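Local structure of molybdopterin biosynthesis enzyme, MoaB (Thermus thermophilus, 3MCH) at residues M1-V9 / E61-G71; G94-V102 / E137-V145. The protein probably binds molybdopterin and takes part in molybdenum cofactor biosynthesis, as a trimeric member of the MogA/MoaB family. All coordinates share one frame; numbering follows the deposited sequence.

Contact 1 (M1-V9 / E61-G71); sequences MFRVGILTV and EGLDLILTNGG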
loop_
_atom_site.group_PDB
_atom_site.type_symbol
_atom_site.label_atom_id
_atom_site.label_comp_id
_atom_site.label_asym_id
_atom_site.label_seq_id
_atom_site.Cartn_x
_atom_site.Cartn_y
_atom_site.Cartn_z
ATOM N N MET B 1 8.826 24.046 -13.221
ATOM C CA MET B 1 9.651 23.297 -14.214
ATOM C C MET B 1 10.592 22.340 -13.487
ATOM O O MET B 1 11.457 22.763 -12.715
ATOM C CB MET B 1 10.448 24.281 -15.073
ATOM C CG MET B 1 11.216 23.634 -16.213
ATOM S SD MET B 1 10.160 22.593 -17.232
ATOM C CE MET B 1 9.109 23.832 -18.009
ATOM N N PHE B 2 10.429 21.047 -13.746
ATOM C CA PHE B 2 11.241 20.030 -13.085
ATOM C C PHE B 2 12.049 19.188 -14.066
ATOM O O PHE B 2 11.544 18.772 -15.105
ATOM C CB PHE B 2 10.328 19.129 -12.257
ATOM C CG PHE B 2 9.466 19.882 -11.292
ATOM C CD1 PHE B 2 10.015 20.449 -10.147
ATOM C CD2 PHE B 2 8.109 20.065 -11.550
ATOM C CE1 PHE B 2 9.227 21.189 -9.271
ATOM C CE2 PHE B 2 7.309 20.807 -10.676
ATOM C CZ PHE B 2 7.871 21.368 -9.538
ATOM N N ARG B 3 13.310 18.944 -13.723
ATOM C CA ARG B 3 14.202 18.154 -14.564
ATOM C C ARG B 3 13.918 16.680 -14.350
ATOM O O ARG B 3 13.951 16.186 -13.223
ATOM C CB ARG B 3 15.654 18.481 -14.226
ATOM C CG ARG B 3 15.988 19.939 -14.487
ATOM C CD ARG B 3 17.320 20.322 -13.884
ATOM N NE ARG B 3 18.425 19.589 -14.486
ATOM C CZ ARG B 3 19.383 18.988 -13.790
ATOM N NH1 ARG B 3 19.370 19.027 -12.461
ATOM N NH2 ARG B 3 20.356 18.352 -14.420
ATOM N N VAL B 4 13.652 15.982 -15.449
ATOM C CA VAL B 4 13.307 14.569 -15.413
ATOM C C VAL B 4 14.319 13.668 -16.102
ATOM O O VAL B 4 14.867 14.013 -17.143
ATOM C CB VAL B 4 11.941 14.336 -16.102
ATOM C CG1 VAL B 4 11.527 12.867 -16.008
ATOM C CG2 VAL B 4 10.894 15.230 -15.476
ATOM N N GLY B 5 14.546 12.506 -15.502
ATOM C CA GLY B 5 15.433 11.518 -16.080
ATOM C C GLY B 5 14.585 10.286 -16.362
ATOM O O GLY B 5 13.770 9.893 -15.527
ATOM N N ILE B 6 14.747 9.692 -17.537
ATOM C CA ILE B 6 13.990 8.494 -17.893
ATOM C C ILE B 6 14.983 7.340 -17.979
ATOM O O ILE B 6 15.919 7.379 -18.773
ATOM C CB ILE B 6 13.259 8.675 -19.255
ATOM C CG1 ILE B 6 12.257 9.830 -19.154
ATOM C CG2 ILE B 6 12.530 7.386 -19.643
ATOM C CD1 ILE B 6 11.157 9.732 -18.061
ATOM N N LEU B 7 14.784 6.325 -17.143
ATOM C CA LEU B 7 15.672 5.169 -17.120
ATOM C C LEU B 7 14.957 3.904 -17.570
ATOM O O LEU B 7 14.065 3.413 -16.883
ATOM C CB LEU B 7 16.225 4.958 -15.710
ATOM C CG LEU B 7 17.196 3.784 -15.537
ATOM C CD1 LEU B 7 18.420 4.003 -16.415
ATOM C CD2 LEU B 7 17.602 3.666 -14.077
ATOM N N THR B 8 15.352 3.376 -18.724
ATOM C CA THR B 8 14.742 2.161 -19.247
ATOM C C THR B 8 15.542 0.945 -18.788
ATOM O O THR B 8 16.689 0.742 -19.193
ATOM C CB THR B 8 14.662 2.199 -20.786
ATOM O OG1 THR B 8 13.778 3.257 -21.181
ATOM C CG2 THR B 8 14.126 0.879 -21.335
ATOM N N VAL B 9 14.918 0.148 -17.926
ATOM C CA VAL B 9 15.537 -1.043 -17.362
ATOM C C VAL B 9 15.207 -2.362 -18.052
ATOM O O VAL B 9 14.065 -2.825 -18.005
ATOM C CB VAL B 9 15.092 -1.245 -15.889
ATOM C CG1 VAL B 9 15.811 -2.447 -15.284
ATOM C CG2 VAL B 9 15.377 0.011 -15.080
ATOM N N GLU B 61 23.711 14.515 -10.283
ATOM C CA GLU B 61 23.035 15.332 -11.290
ATOM C C GLU B 61 21.932 16.199 -10.688
ATOM O O GLU B 61 21.578 17.238 -11.245
ATOM C CB GLU B 61 22.445 14.448 -12.392
ATOM C CG GLU B 61 23.466 13.588 -13.130
ATOM C CD GLU B 61 24.671 14.380 -13.610
ATOM O OE1 GLU B 61 24.481 15.498 -14.125
ATOM O OE2 GLU B 61 25.809 13.879 -13.481
ATOM N N GLY B 62 21.382 15.758 -9.561
ATOM C CA GLY B 62 20.339 16.516 -8.894
ATOM C C GLY B 62 19.010 16.580 -9.620
ATOM O O GLY B 62 18.299 17.582 -9.525
ATOM N N LEU B 63 18.660 15.522 -10.343
ATOM C CA LEU B 63 17.389 15.525 -11.057
ATOM C C LEU B 63 16.241 15.608 -10.058
ATOM O O LEU B 63 16.358 15.162 -8.918
ATOM C CB LEU B 63 17.249 14.270 -11.922
ATOM C CG LEU B 63 18.295 14.108 -13.032
ATOM C CD1 LEU B 63 17.998 12.840 -13.804
ATOM C CD2 LEU B 63 18.280 15.312 -13.962
ATOM N N ASP B 64 15.131 16.186 -10.498
ATOM C CA ASP B 64 13.960 16.353 -9.648
ATOM C C ASP B 64 13.072 15.121 -9.676
ATOM O O ASP B 64 12.507 14.724 -8.657
ATOM C CB ASP B 64 13.158 17.569 -10.111
ATOM C CG ASP B 64 13.988 18.838 -10.119
ATOM O OD1 ASP B 64 14.692 19.084 -9.113
ATOM O OD2 ASP B 64 13.934 19.589 -11.120
ATOM N N LEU B 65 12.961 14.520 -10.853
ATOM C CA LEU B 65 12.131 13.338 -11.034
ATOM C C LEU B 65 12.855 12.267 -11.825
ATOM O O LEU B 65 13.486 12.554 -12.840
ATOM C CB LEU B 65 10.844 13.707 -11.786
ATOM C CG LEU B 65 9.905 12.553 -12.150
ATOM C CD1 LEU B 65 9.226 12.018 -10.892
ATOM C CD2 LEU B 65 8.853 13.032 -13.149
ATOM N N ILE B 66 12.775 11.031 -11.351
ATOM C CA ILE B 66 13.365 9.927 -12.084
ATOM C C ILE B 66 12.254 8.932 -12.356
ATOM O O ILE B 66 11.620 8.425 -11.431
ATOM C CB ILE B 66 14.479 9.207 -11.304
ATOM C CG1 ILE B 66 15.662 10.148 -11.093
ATOM C CG2 ILE B 66 14.914 7.950 -12.074
ATOM C CD1 ILE B 66 16.680 9.679 -10.057
ATOM N N LEU B 67 12.001 8.690 -13.636
ATOM C CA LEU B 67 10.992 7.737 -14.052
ATOM C C LEU B 67 11.701 6.530 -14.649
ATOM O O LEU B 67 12.266 6.615 -15.745
ATOM C CB LEU B 67 10.060 8.358 -15.104
ATOM C CG LEU B 67 9.255 9.584 -14.656
ATOM C CD1 LEU B 67 8.496 10.181 -15.840
ATOM C CD2 LEU B 67 8.278 9.183 -13.552
ATOM N N THR B 68 11.716 5.424 -13.913
ATOM C CA THR B 68 12.322 4.210 -14.444
ATOM C C THR B 68 11.143 3.489 -15.080
ATOM O O THR B 68 9.990 3.749 -14.728
ATOM C CB THR B 68 12.920 3.287 -13.343
ATOM O OG1 THR B 68 11.864 2.694 -12.571
ATOM C CG2 THR B 68 13.852 4.065 -12.426
ATOM N N ASN B 69 11.415 2.611 -16.035
ATOM C CA ASN B 69 10.348 1.842 -16.643
ATOM C C ASN B 69 10.876 0.435 -16.879
ATOM O O ASN B 69 12.019 0.260 -17.309
ATOM C CB ASN B 69 9.859 2.491 -17.951
ATOM C CG ASN B 69 10.875 2.406 -19.076
ATOM O OD1 ASN B 69 11.053 1.357 -19.693
ATOM N ND2 ASN B 69 11.549 3.518 -19.344
ATOM N N GLY B 70 10.055 -0.558 -16.547
ATOM C CA GLY B 70 10.439 -1.953 -16.714
ATOM C C GLY B 70 10.999 -2.631 -15.473
ATOM O O GLY B 70 11.447 -1.966 -14.536
ATOM N N GLY B 71 10.976 -3.965 -15.474
ATOM C CA GLY B 71 11.505 -4.733 -14.359
ATOM C C GLY B 71 10.667 -4.711 -13.094
ATOM O O GLY B 71 11.184 -4.944 -12.002
HETATM O O HOH W 1 16.857 20.083 -10.636
HETATM O O HOH W 2 12.092 -1.498 -19.799
#
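Asp64 OD2 accepts the backbone N-H of Arg3 at 2.8 Å, meeting it on the anti side of the carboxylate and 19° out of its plane, while Lys156 forms a salt bridge to the same oxygen. Returning the grip, Arg3 O takes two N-H groups, from Asp64 at 3.0 Å and from Leu65, so the entry to strand 65-69 is held on one carbonyl. The Arg3 chain bends at chi3 (64°), which brings NH1 to Glu61 O at 3.1 Å, in the guanidinium plane, while Leu63 CD2 lies over one face. A methionine in its place would probably leave the carbonyl of Glu61 without this donor and the Leu63 methyl without its flat partner. From the Val4-Leu65 pair to the Thr8-Asn69 pair the two strands run parallel, neighbours inside the mixed sheet of this alpha/beta fold, flanked by strands 35-43 and 123-128, their N-H and C=O groups alternating in bonds such as Leu67 N to Gly5 O. Gly5 suits its place because a side chain would collide with Leu63 CD1, which packs 3.7 Å from Gly5 CA. On the face with Val4 and Leu65, Ile6 and Leu67 lie side by side, tightly: Ile6 CD1 is 3.4 Å from Leu67 CB, and Ile26 of helix 21-30 covers both. Further along, Asn69 ND2 donates in its amide plane to Thr8 OG1 at 2.9 Å, a hydroxyl also hydrogen-bonded to Asp20.

Contact 2 (G94-V102 / E137-V145); sequences GLAELMRLV and ESLEAVLPV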
loop_
_atom_site.group_PDB
_atom_site.type_symbol
_atom_site.label_atom_id
_atom_site.label_comp_id
_atom_site.label_asym_id
_atom_site.label_seq_id
_atom_site.Cartn_x
_atom_site.Cartn_y
_atom_site.Cartn_z
ATOM N N GLY B 94 1.199 6.054 -1.948
ATOM C CA GLY B 94 0.076 6.573 -2.713
ATOM C C GLY B 94 0.354 6.646 -4.200
ATOM O O GLY B 94 -0.553 6.449 -5.019
ATOM N N LEU B 95 1.599 6.933 -4.567
ATOM C CA LEU B 95 1.942 7.018 -5.985
ATOM C C LEU B 95 2.074 5.623 -6.590
ATOM O O LEU B 95 1.742 5.411 -7.756
ATOM C CB LEU B 95 3.236 7.823 -6.172
ATOM C CG LEU B 95 3.087 9.321 -5.882
ATOM C CD1 LEU B 95 4.436 10.031 -6.005
ATOM C CD2 LEU B 95 2.078 9.916 -6.866
ATOM N N ALA B 96 2.555 4.671 -5.793
ATOM C CA ALA B 96 2.690 3.295 -6.260
ATOM C C ALA B 96 1.280 2.759 -6.530
ATOM O O ALA B 96 1.058 2.012 -7.480
ATOM C CB ALA B 96 3.399 2.443 -5.202
ATOM N N GLU B 97 0.327 3.157 -5.692
ATOM C CA GLU B 97 -1.065 2.730 -5.852
ATOM C C GLU B 97 -1.654 3.356 -7.119
ATOM O O GLU B 97 -2.373 2.702 -7.874
ATOM C CB GLU B 97 -1.879 3.151 -4.621
ATOM C CG GLU B 97 -1.366 2.531 -3.333
ATOM C CD GLU B 97 -1.914 3.188 -2.077
ATOM O OE1 GLU B 97 -2.447 4.316 -2.159
ATOM O OE2 GLU B 97 -1.792 2.572 -0.993
ATOM N N LEU B 98 -1.349 4.626 -7.360
ATOM C CA LEU B 98 -1.872 5.283 -8.553
ATOM C C LEU B 98 -1.354 4.590 -9.804
ATOM O O LEU B 98 -2.100 4.396 -10.769
ATOM C CB LEU B 98 -1.476 6.764 -8.581
ATOM C CG LEU B 98 -2.149 7.685 -7.559
ATOM C CD1 LEU B 98 -1.670 9.110 -7.776
ATOM C CD2 LEU B 98 -3.667 7.605 -7.700
ATOM N N MET B 99 -0.081 4.199 -9.792
ATOM C CA MET B 99 0.503 3.540 -10.958
ATOM C C MET B 99 -0.106 2.164 -11.231
ATOM O O MET B 99 0.003 1.641 -12.342
ATOM C CB MET B 99 2.024 3.433 -10.807
ATOM C CG MET B 99 2.724 4.785 -10.886
ATOM S SD MET B 99 4.530 4.704 -10.942
ATOM C CE MET B 99 4.878 4.206 -9.246
ATOM N N ARG B 100 -0.747 1.580 -10.223
ATOM C CA ARG B 100 -1.398 0.284 -10.393
ATOM C C ARG B 100 -2.849 0.487 -10.822
ATOM O O ARG B 100 -3.595 -0.480 -10.989
ATOM C CB ARG B 100 -1.347 -0.531 -9.096
ATOM C CG ARG B 100 -0.034 -1.250 -8.866
ATOM C CD ARG B 100 -0.132 -2.229 -7.701
ATOM N NE ARG B 100 0.000 -1.588 -6.394
ATOM C CZ ARG B 100 1.161 -1.231 -5.853
ATOM N NH1 ARG B 100 2.298 -1.445 -6.508
ATOM N NH2 ARG B 100 1.189 -0.681 -4.646
ATOM N N LEU B 101 -3.238 1.750 -10.981
ATOM C CA LEU B 101 -4.592 2.121 -11.410
ATOM C C LEU B 101 -5.665 1.549 -10.485
ATOM O O LEU B 101 -6.758 1.183 -10.931
ATOM C CB LEU B 101 -4.836 1.623 -12.839
ATOM C CG LEU B 101 -3.727 1.891 -13.865
ATOM C CD1 LEU B 101 -4.134 1.318 -15.227
ATOM C CD2 LEU B 101 -3.466 3.387 -13.963
ATOM N N VAL B 102 -5.359 1.496 -9.194
ATOM C CA VAL B 102 -6.273 0.937 -8.198
ATOM C C VAL B 102 -7.650 1.588 -8.150
ATOM O O VAL B 102 -7.775 2.803 -7.988
ATOM C CB VAL B 102 -5.661 1.008 -6.777
ATOM C CG1 VAL B 102 -6.593 0.341 -5.773
ATOM C CG2 VAL B 102 -4.308 0.336 -6.762
ATOM N N GLU B 137 -0.227 4.562 -19.095
ATOM C CA GLU B 137 -1.374 4.604 -18.201
ATOM C C GLU B 137 -0.975 4.897 -16.760
ATOM O O GLU B 137 -1.646 5.664 -16.072
ATOM C CB GLU B 137 -2.155 3.291 -18.271
ATOM C CG GLU B 137 -2.698 2.979 -19.651
ATOM C CD GLU B 137 -3.797 1.935 -19.618
ATOM O OE1 GLU B 137 -3.636 0.919 -18.910
ATOM O OE2 GLU B 137 -4.820 2.134 -20.305
ATOM N N SER B 138 0.116 4.290 -16.307
ATOM C CA SER B 138 0.575 4.516 -14.944
ATOM C C SER B 138 1.025 5.961 -14.747
ATOM O O SER B 138 0.762 6.561 -13.704
ATOM C CB SER B 138 1.730 3.569 -14.599
ATOM O OG SER B 138 1.298 2.221 -14.609
ATOM N N LEU B 139 1.698 6.528 -15.743
ATOM C CA LEU B 139 2.174 7.899 -15.616
ATOM C C LEU B 139 1.021 8.897 -15.713
ATOM O O LEU B 139 1.011 9.911 -15.016
ATOM C CB LEU B 139 3.248 8.196 -16.677
ATOM C CG LEU B 139 3.930 9.568 -16.602
ATOM C CD1 LEU B 139 4.588 9.774 -15.240
ATOM C CD2 LEU B 139 4.974 9.669 -17.711
ATOM N N GLU B 140 0.043 8.616 -16.567
ATOM C CA GLU B 140 -1.101 9.511 -16.695
ATOM C C GLU B 140 -1.903 9.525 -15.403
ATOM O O GLU B 140 -2.531 10.523 -15.066
ATOM C CB GLU B 140 -1.998 9.077 -17.858
ATOM C CG GLU B 140 -1.330 9.200 -19.214
ATOM C CD GLU B 140 -2.248 8.819 -20.356
ATOM O OE1 GLU B 140 -2.912 7.767 -20.256
ATOM O OE2 GLU B 140 -2.300 9.567 -21.357
ATOM N N ALA B 141 -1.876 8.412 -14.674
ATOM C CA ALA B 141 -2.606 8.315 -13.416
ATOM C C ALA B 141 -2.003 9.220 -12.339
ATOM O O ALA B 141 -2.722 9.760 -11.495
ATOM C CB ALA B 141 -2.627 6.862 -12.931
ATOM N N VAL B 142 -0.682 9.387 -12.366
ATOM C CA VAL B 142 -0.020 10.231 -11.377
ATOM C C VAL B 142 0.150 11.683 -11.832
ATOM O O VAL B 142 0.286 12.579 -11.006
ATOM C CB VAL B 142 1.390 9.674 -11.006
ATOM C CG1 VAL B 142 1.266 8.260 -10.444
ATOM C CG2 VAL B 142 2.291 9.683 -12.220
ATOM N N LEU B 143 0.123 11.912 -13.141
ATOM C CA LEU B 143 0.323 13.246 -13.700
ATOM C C LEU B 143 -0.399 14.407 -13.012
ATOM O O LEU B 143 0.197 15.458 -12.780
ATOM C CB LEU B 143 -0.034 13.245 -15.195
ATOM C CG LEU B 143 0.264 14.537 -15.967
ATOM C CD1 LEU B 143 1.753 14.846 -15.887
ATOM C CD2 LEU B 143 -0.173 14.382 -17.421
ATOM N N PRO B 144 -1.691 14.242 -12.680
ATOM C CA PRO B 144 -2.430 15.328 -12.025
ATOM C C PRO B 144 -1.839 15.878 -10.728
ATOM O O PRO B 144 -2.022 17.054 -10.412
ATOM C CB PRO B 144 -3.813 14.719 -11.806
ATOM C CG PRO B 144 -3.958 13.804 -12.974
ATOM C CD PRO B 144 -2.596 13.128 -13.014
ATOM N N VAL B 145 -1.137 15.035 -9.977
ATOM C CA VAL B 145 -0.558 15.460 -8.710
ATOM C C VAL B 145 0.966 15.465 -8.731
ATOM O O VAL B 145 1.601 15.738 -7.718
ATOM C CB VAL B 145 -1.024 14.547 -7.551
ATOM C CG1 VAL B 145 -2.542 14.571 -7.449
ATOM C CG2 VAL B 145 -0.529 13.118 -7.771
#
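Val142 CG1 is the bump that helix 137-142 pushes into the hollow between Leu95, Leu98 and Met99. It sits 3.6 Å from Leu98 CB and 3.8 Å from Met99 CG, with Leu95 CD2 on a third side at 4.0 Å. The methyl reaches there because CG1 stands anti to the carbonyl carbon (chi1 -59°), and a short, stiff branched side chain fills the hollow close to the backbone. Ala141 does the reverse: its lone methyl lets Leu98 O come within 3.3 Å of Ala141 CB. The axes of segments 94-99 and 137-142 approach to 8.4 Å, with 131° between their N-to-C directions; both helices pack on the sheet of this alpha/beta fold, Met99 and Ser138 resting on Leu128 of strand 123-128. Helix 94-99 ends in a Schellman motif, whose positive-phi residue, Leu101, reaches its side-chain end toward helix 137-142. Leu101 CD2 settles 3.7 Å from Ala141 CB, while CD1 leans on the side chain of Glu137, whose carboxylate is hydrogen-bonded to Thr107. At the same helix end, Ser138 OG donates to Met99 O at 2.7 Å, in the carbonyl plane on a lone pair; serine is small enough for this approach and offers a polar partner, though Gly134 O, one turn earlier, is a second acceptor for the hydroxyl. One turn after Val142, Val145 CG2 meets Leu98 CD1 at 4.2 Å, with Met109 of the second subunit packing on Val145.

Both contacts are largely buried, but contact 1 lies nearer the middle of the chain, whereas contact 2 faces the subunit interface. They share no helix or strand. Contact 1 joins neighbouring strands through regular backbone bonds, supplemented at both ends by side-chain hydrogen bonds, with side chains disposed on both faces of the sheet; contact 2 joins two helices chiefly by interlocking hydrocarbon, with a single hydrogen bond between its segments. No other chain touches contact 1, while contact 2 meets both other subunits, with Glu97 and Arg100 forming salt bridges between chains. The two adjoin where sheet meets helix layer: Leu67 CD1 lies 4.0 Å from Leu139 CD1, and Leu126 of strand 123-128 touches both Leu67 and Met99.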